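Local coordinates for Rv3651-like N-terminal domain-containing protein (Mycobacterium tuberculosis, PDB 4Q6U), which is of unknown function but probably acts as a sensor, joining a GAF-like domain to two PAS-like domains in one chain, at residues N154-Q159 with K171-I176; H277-H282 with V299-G304; W309-V314 with R333-E338. All coordinates share one frame; numbering follows the deposited sequence.

Contact 1 (N154-Q159 with K171-I176); sequences NPNETQ and KTLCSI
Leu173 reaches the turn before helix 157-165 because its CG stands anti to the backbone N (chi1 179°), which sends both methyls across to Asn156. Asn156 answers with CG turned away from its carbonyl carbon (chi1 -71°), and its CB comes to 4.0 Å from Leu173 CD1. The other methyl, Leu173 CD2, rests 4.0 Å from the backbone O of Asn156 and lies more loosely near CB of Gln159. Leu173 therefore packs against the N-cap residue and, one turn on, Gln159, by van der Waals contact alone.

Two residues on, Ser175 points to the same side of the strand. Its OG lies 3.6 Å from Pro155 O, not hydrogen-bonded to it, and 3.9 Å from Pro155 CB, while the ring's CG lies 4.1 Å from Ile176 O. A water 3.0 Å from Ser175 OG also lies beside Asn156 OD1, but that second leg is modelled too short to be trusted. Pro155 and Asn156 are the central residues of a type II turn, closed by Glu157 N to Asn154 O at 3.1 Å; Asn156 has the positive phi (61°) expected at the third position. Glu157 OE1 also takes the N-H of Asn154, tying down the start of the turn.

Asp226 of the second subunit accepts from Asn156 N, so the turn also meets the dimer partner. Strand 172-180 edges the middle sheet within this chain and pairs with strand 186-198; its Trp177 NE1 bonds to Pro155 O, and Cys174, its back to the turn, packs on Leu32 and Leu35 of strand 31-37.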
# COMPACT_ATOMS: atom_id res chain seq x y z
N ASN B 154 -5.28 6.30 -4.01
CA ASN B 154 -4.17 6.69 -4.87
C ASN B 154 -2.91 6.96 -4.08
O ASN B 154 -2.99 7.12 -2.85
CB ASN B 154 -4.57 7.93 -5.69
CG ASN B 154 -5.16 7.57 -7.02
OD1 ASN B 154 -4.46 7.04 -7.89
ND2 ASN B 154 -6.44 7.86 -7.20
N PRO B 155 -1.74 7.00 -4.76
CA PRO B 155 -0.47 7.26 -4.09
C PRO B 155 -0.47 8.55 -3.28
O PRO B 155 -0.90 9.59 -3.78
CB PRO B 155 0.53 7.38 -5.25
CG PRO B 155 -0.04 6.53 -6.30
CD PRO B 155 -1.54 6.61 -6.17
N ASN B 156 0.04 8.47 -2.05
CA ASN B 156 0.15 9.62 -1.17
C ASN B 156 -1.18 10.28 -0.82
O ASN B 156 -1.21 11.42 -0.37
CB ASN B 156 1.10 10.66 -1.78
CG ASN B 156 2.55 10.21 -1.74
OD1 ASN B 156 3.11 9.81 -2.77
ND2 ASN B 156 3.14 10.23 -0.56
N GLU B 157 -2.28 9.55 -0.98
CA GLU B 157 -3.58 10.08 -0.56
C GLU B 157 -3.60 10.31 0.96
O GLU B 157 -4.30 11.19 1.45
CB GLU B 157 -4.72 9.13 -0.98
CG GLU B 157 -6.13 9.73 -0.74
CD GLU B 157 -7.19 9.15 -1.67
OE1 GLU B 157 -6.89 8.18 -2.39
OE2 GLU B 157 -8.32 9.67 -1.69
N THR B 158 -2.82 9.53 1.69
CA THR B 158 -2.67 9.73 3.13
C THR B 158 -2.18 11.15 3.44
O THR B 158 -2.66 11.79 4.38
CB THR B 158 -1.68 8.70 3.75
OG1 THR B 158 -2.16 7.36 3.51
CG2 THR B 158 -1.54 8.92 5.25
N GLN B 159 -1.23 11.62 2.64
CA GLN B 159 -0.68 12.95 2.83
C GLN B 159 -1.68 14.03 2.46
O GLN B 159 -1.65 15.12 3.02
CB GLN B 159 0.60 13.13 2.00
CG GLN B 159 1.86 12.81 2.78
CD GLN B 159 1.84 11.41 3.33
OE1 GLN B 159 1.68 10.44 2.59
NE2 GLN B 159 1.97 11.29 4.65
N LYS B 171 3.84 22.42 3.48
CA LYS B 171 3.74 21.08 2.89
C LYS B 171 3.35 21.12 1.41
O LYS B 171 2.35 21.73 1.04
CB LYS B 171 2.73 20.24 3.67
N THR B 172 4.15 20.47 0.57
CA THR B 172 3.84 20.37 -0.85
C THR B 172 3.68 18.92 -1.31
O THR B 172 4.27 18.01 -0.72
CB THR B 172 4.91 21.04 -1.73
OG1 THR B 172 6.18 20.42 -1.51
CG2 THR B 172 5.02 22.52 -1.42
N LEU B 173 2.90 18.71 -2.36
CA LEU B 173 2.71 17.37 -2.90
C LEU B 173 2.62 17.35 -4.44
O LEU B 173 1.89 18.14 -5.04
CB LEU B 173 1.45 16.74 -2.31
CG LEU B 173 1.11 15.34 -2.82
CD1 LEU B 173 2.30 14.39 -2.65
CD2 LEU B 173 -0.12 14.80 -2.11
N CYS B 174 3.39 16.47 -5.06
CA CYS B 174 3.29 16.21 -6.50
C CYS B 174 3.01 14.73 -6.71
O CYS B 174 3.74 13.89 -6.21
CB CYS B 174 4.58 16.60 -7.23
SG CYS B 174 5.09 18.32 -7.04
N SER B 175 1.97 14.39 -7.47
CA SER B 175 1.68 12.98 -7.73
C SER B 175 0.97 12.77 -9.06
O SER B 175 0.47 13.72 -9.67
CB SER B 175 0.83 12.40 -6.59
OG SER B 175 0.73 10.99 -6.72
N ILE B 176 0.97 11.53 -9.52
CA ILE B 176 0.13 11.08 -10.63
C ILE B 176 -0.94 10.13 -10.09
O ILE B 176 -0.61 9.16 -9.41
CB ILE B 176 0.95 10.33 -11.70
CG1 ILE B 176 2.00 11.24 -12.33
CG2 ILE B 176 0.02 9.76 -12.76
CD1 ILE B 176 1.41 12.25 -13.28
O HOH W 1 3.06 9.97 -5.16

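Contact 2 (H277-H282 with V299-G304); sequences HPDDQH and VLRLPG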
# COMPACT_ATOMS: atom_id res chain seq x y z
N HIS B 277 -26.97 19.10 13.68
CA HIS B 277 -27.87 19.77 14.60
C HIS B 277 -27.05 20.35 15.74
O HIS B 277 -26.20 19.67 16.30
CB HIS B 277 -28.92 18.80 15.13
CG HIS B 277 -30.16 19.46 15.64
ND1 HIS B 277 -30.20 20.13 16.84
CD2 HIS B 277 -31.40 19.57 15.11
CE1 HIS B 277 -31.41 20.62 17.03
NE2 HIS B 277 -32.16 20.29 16.00
N PRO B 278 -27.30 21.63 16.08
CA PRO B 278 -26.55 22.30 17.15
C PRO B 278 -26.70 21.61 18.51
O PRO B 278 -25.80 21.69 19.34
CB PRO B 278 -27.15 23.71 17.17
CG PRO B 278 -28.47 23.59 16.49
CD PRO B 278 -28.29 22.52 15.46
N ASP B 279 -27.83 20.93 18.72
CA ASP B 279 -28.06 20.20 19.96
C ASP B 279 -27.23 18.91 20.04
O ASP B 279 -27.05 18.36 21.12
CB ASP B 279 -29.55 19.86 20.11
CG ASP B 279 -30.40 21.08 20.43
OD1 ASP B 279 -29.83 22.17 20.65
OD2 ASP B 279 -31.64 20.94 20.47
N ASP B 280 -26.75 18.44 18.89
CA ASP B 280 -25.92 17.23 18.84
C ASP B 280 -24.44 17.58 18.82
O ASP B 280 -23.59 16.70 18.72
CB ASP B 280 -26.26 16.38 17.61
CG ASP B 280 -27.64 15.76 17.68
OD1 ASP B 280 -28.19 15.62 18.80
OD2 ASP B 280 -28.18 15.40 16.61
N GLN B 281 -24.14 18.88 18.89
CA GLN B 281 -22.75 19.34 18.84
C GLN B 281 -21.93 18.74 19.98
O GLN B 281 -20.77 18.37 19.79
CB GLN B 281 -22.70 20.86 18.89
CG GLN B 281 -21.28 21.43 18.79
CD GLN B 281 -20.57 21.01 17.52
OE1 GLN B 281 -19.66 20.17 17.55
NE2 GLN B 281 -20.96 21.59 16.39
N HIS B 282 -22.55 18.62 21.15
CA HIS B 282 -21.87 18.08 22.32
C HIS B 282 -21.49 16.61 22.13
O HIS B 282 -20.49 16.15 22.67
CB HIS B 282 -22.74 18.24 23.57
CG HIS B 282 -23.86 17.25 23.66
ND1 HIS B 282 -25.10 17.49 23.11
CD2 HIS B 282 -23.93 16.03 24.23
CE1 HIS B 282 -25.89 16.45 23.34
NE2 HIS B 282 -25.20 15.55 24.03
N VAL B 299 -26.51 8.40 17.45
CA VAL B 299 -27.40 8.86 16.39
C VAL B 299 -27.34 10.38 16.28
O VAL B 299 -27.63 11.09 17.23
CB VAL B 299 -28.87 8.43 16.64
CG1 VAL B 299 -29.82 9.21 15.73
CG2 VAL B 299 -29.02 6.94 16.43
N LEU B 300 -26.95 10.89 15.11
CA LEU B 300 -26.80 12.32 14.93
C LEU B 300 -27.80 12.86 13.91
O LEU B 300 -28.12 12.19 12.93
CB LEU B 300 -25.38 12.67 14.48
CG LEU B 300 -24.22 12.16 15.35
CD1 LEU B 300 -22.90 12.51 14.70
CD2 LEU B 300 -24.30 12.73 16.76
N ARG B 301 -28.30 14.06 14.14
CA ARG B 301 -29.17 14.68 13.16
C ARG B 301 -28.32 15.47 12.17
O ARG B 301 -27.62 16.41 12.54
CB ARG B 301 -30.22 15.56 13.84
CG ARG B 301 -31.31 14.74 14.53
CD ARG B 301 -32.11 15.60 15.51
NE ARG B 301 -31.32 15.92 16.69
CZ ARG B 301 -31.76 16.65 17.71
NH1 ARG B 301 -32.99 17.15 17.71
NH2 ARG B 301 -30.96 16.89 18.74
N LEU B 302 -28.36 15.04 10.91
CA LEU B 302 -27.61 15.67 9.83
C LEU B 302 -28.57 16.39 8.88
O LEU B 302 -29.74 16.05 8.83
CB LEU B 302 -26.79 14.62 9.08
CG LEU B 302 -25.81 13.85 9.98
CD1 LEU B 302 -25.12 12.75 9.22
CD2 LEU B 302 -24.81 14.82 10.57
N PRO B 303 -28.08 17.40 8.14
CA PRO B 303 -28.94 18.19 7.25
C PRO B 303 -29.67 17.37 6.19
O PRO B 303 -29.04 16.60 5.48
CB PRO B 303 -27.96 19.16 6.57
CG PRO B 303 -26.76 19.19 7.43
CD PRO B 303 -26.67 17.82 8.06
N GLY B 304 -30.98 17.54 6.08
CA GLY B 304 -31.76 16.82 5.09
C GLY B 304 -31.86 17.44 3.70
O GLY B 304 -31.55 18.63 3.50
O HOH W 2 -29.09 12.94 18.52
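Arg301 starts its run across the contact at CB, which packs 3.7 Å from His277 CB. CG follows, passing beside OD2 of Asp280, and CD comes up to the CD2 side of the imidazole. A bend at chi3 (-72°) then swings the head group round, so that it faces the ring with one side and offers its edge to the aspartate. NE donates its N-H to Asp280 OD2 at 3.2 Å, on the syn side but somewhat out of the carboxylate plane. CZ lies 3.8 Å above the His277 ring, over its centre, the two planes only 4° apart, and NH1 covers the NE2 end. NH2 completes a side-on, two-nitrogen salt bridge to Asp280 OD1 at 3.0 Å; the bond is almost straight, yet it meets the oxygen from above the carboxylate plane.

The backbones join in too. Arg301 N donates to Asp280 OD2 at 2.8 Å, and His277 N to Arg301 O at 3.0 Å. A water bridges Asp280 OD1 to Val299 O.

With two N-H groups on OD2, and NH2 and a water on OD1, the buried carboxylate is probably ionised. His277 ND1 accepts the N-H of Asp279 in the ring plane, which fixes the ring's rotation and is consistent with a neutral imidazole lying flat against the arginine's charge.

Contact 3 (W309-V314 with R333-E338); sequences WVPVHV and RLPTDE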
# COMPACT_ATOMS: atom_id res chain seq x y z
N TRP B 309 -33.73 18.26 9.18
CA TRP B 309 -32.88 17.30 9.86
C TRP B 309 -33.27 15.86 9.59
O TRP B 309 -34.45 15.53 9.47
CB TRP B 309 -32.90 17.58 11.37
CG TRP B 309 -32.41 18.96 11.71
CD1 TRP B 309 -33.14 20.00 12.21
CD2 TRP B 309 -31.08 19.45 11.54
NE1 TRP B 309 -32.35 21.10 12.38
CE2 TRP B 309 -31.07 20.80 11.97
CE3 TRP B 309 -29.89 18.89 11.07
CZ2 TRP B 309 -29.93 21.59 11.94
CZ3 TRP B 309 -28.75 19.68 11.04
CH2 TRP B 309 -28.78 21.01 11.48
N VAL B 310 -32.26 15.01 9.48
CA VAL B 310 -32.44 13.58 9.25
C VAL B 310 -31.58 12.80 10.23
O VAL B 310 -30.37 13.01 10.28
CB VAL B 310 -32.08 13.19 7.79
CG1 VAL B 310 -31.96 11.69 7.65
CG2 VAL B 310 -33.12 13.75 6.83
N PRO B 311 -32.20 11.93 11.04
CA PRO B 311 -31.43 11.10 11.98
C PRO B 311 -30.60 10.06 11.25
O PRO B 311 -31.12 9.34 10.41
CB PRO B 311 -32.51 10.44 12.85
CG PRO B 311 -33.76 10.51 12.03
CD PRO B 311 -33.65 11.78 11.23
N VAL B 312 -29.31 9.99 11.56
CA VAL B 312 -28.40 9.04 10.92
C VAL B 312 -27.59 8.35 11.99
O VAL B 312 -27.05 9.01 12.87
CB VAL B 312 -27.43 9.72 9.93
CG1 VAL B 312 -26.36 8.71 9.43
CG2 VAL B 312 -28.18 10.36 8.76
N HIS B 313 -27.51 7.03 11.91
CA HIS B 313 -26.72 6.28 12.87
C HIS B 313 -25.25 6.29 12.45
O HIS B 313 -24.89 5.88 11.34
CB HIS B 313 -27.22 4.84 13.00
CG HIS B 313 -26.48 4.05 14.04
ND1 HIS B 313 -25.27 3.45 13.79
CD2 HIS B 313 -26.78 3.78 15.33
CE1 HIS B 313 -24.85 2.83 14.88
NE2 HIS B 313 -25.75 3.01 15.83
N VAL B 314 -24.41 6.77 13.35
CA VAL B 314 -23.00 7.02 13.07
C VAL B 314 -22.10 6.18 13.97
O VAL B 314 -22.29 6.16 15.19
CB VAL B 314 -22.68 8.51 13.27
CG1 VAL B 314 -21.21 8.75 13.16
CG2 VAL B 314 -23.44 9.36 12.25
N ARG B 333 -25.38 4.92 8.52
CA ARG B 333 -26.55 4.17 8.10
C ARG B 333 -27.82 4.73 8.75
O ARG B 333 -27.76 5.50 9.70
CB ARG B 333 -26.39 2.68 8.43
CG ARG B 333 -26.37 2.36 9.93
CD ARG B 333 -26.48 0.84 10.19
NE ARG B 333 -26.23 0.47 11.59
CZ ARG B 333 -27.06 0.74 12.59
NH1 ARG B 333 -28.20 1.39 12.37
NH2 ARG B 333 -26.76 0.36 13.83
N LEU B 334 -28.97 4.33 8.22
CA LEU B 334 -30.25 4.69 8.84
C LEU B 334 -30.38 4.05 10.22
O LEU B 334 -30.02 2.89 10.41
CB LEU B 334 -31.40 4.26 7.93
CG LEU B 334 -31.41 4.98 6.58
CD1 LEU B 334 -32.55 4.47 5.70
CD2 LEU B 334 -31.53 6.48 6.79
N PRO B 335 -30.90 4.81 11.21
CA PRO B 335 -31.10 4.24 12.54
C PRO B 335 -32.39 3.44 12.62
O PRO B 335 -33.35 3.80 11.93
CB PRO B 335 -31.15 5.47 13.45
CG PRO B 335 -31.74 6.53 12.57
CD PRO B 335 -31.31 6.22 11.15
N THR B 336 -32.41 2.38 13.42
CA THR B 336 -33.63 1.59 13.64
C THR B 336 -34.61 2.35 14.52
O THR B 336 -34.25 3.34 15.16
CB THR B 336 -33.33 0.24 14.31
OG1 THR B 336 -32.68 0.47 15.56
CG2 THR B 336 -32.43 -0.61 13.42
N ASP B 337 -35.86 1.88 14.56
CA ASP B 337 -36.86 2.48 15.43
C ASP B 337 -36.35 2.45 16.87
O ASP B 337 -36.48 3.42 17.61
CB ASP B 337 -38.20 1.75 15.31
N GLU B 338 -35.74 1.32 17.23
CA GLU B 338 -35.14 1.15 18.54
C GLU B 338 -34.05 2.20 18.80
O GLU B 338 -34.04 2.84 19.86
CB GLU B 338 -34.57 -0.26 18.68
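Pro311 meets Pro335 where strand 309-320 runs beside the chain leaving strand 325-333. Its carbonyl O lies 3.2 Å from Pro335 CD, and the two rings touch through Pro311 CB and Pro335 CG at 4.0 Å. Leu340, from helix 337-343, packs on both prolines.

Val312 directs its CB away from the partner segment, but CG1, set anti to the backbone N, still comes to 3.5 Å from Arg333 O. Its side chain belongs to the opposite face of the sheet from His313 and packs on Leu302 and Leu332.

His313 carries most of the contact. It forms an antiparallel hydrogen-bonded pair with Arg333: His313 N donates to Arg333 O at 2.7 Å, and Arg333 N returns a bond to His313 O at 3.0 Å. Both side chains leave the same face of the sheet and run side by side. Arg333 takes the crowded chi1 of 67°, with CG between its backbone N and carbonyl carbon, then extends as far as NE; the guanidinium ends up flat on the imidazole, centres 3.7 Å apart and planes at 8°. NH2 lies over the middle of the ring, so this is stacking, with no hydrogen bond between the two groups. The head is held in that position by NH1, which donates to Leu334 O at 3.1 Å, and by a salt bridge from NH2 to Glu339. At its base, His313 CB also rests against Pro335 CB, at 4.0 Å.

Glu339 in turn accepts from the backbone N of Thr336, the N-cap residue, whose OG1 caps a backbone N just past Glu338, as in a capping box. Altogether this is the open end of a beta hairpin, where the last strand of an antiparallel five-stranded PAS-like sheet passes into the C-terminal helix.

How the contacts relate
Contact 1 belongs to the middle PAS-like domain; contacts 2 and 3 follow it in that order and share the C-terminal one. Contact 1 is remote, its centre 33 Å from contact 2 and 35 Å from contact 3, nearest atoms about 20 Å away. Contacts 2 and 3 have centres 11 Å apart and touch: strands 296-303 and 309-320 are sheet neighbours, probably bonded from Leu302 O to Val310 N at 2.8 Å, and Trp309 packs on His277. Contact 2 joins a loop to edge strand 296-303; contact 3 joins 309-320 to the end of 325-333. Two separate PAS-like domains thus hold them, consistent with a chain of several sensor domains, contact 1 lying at the dimer interface.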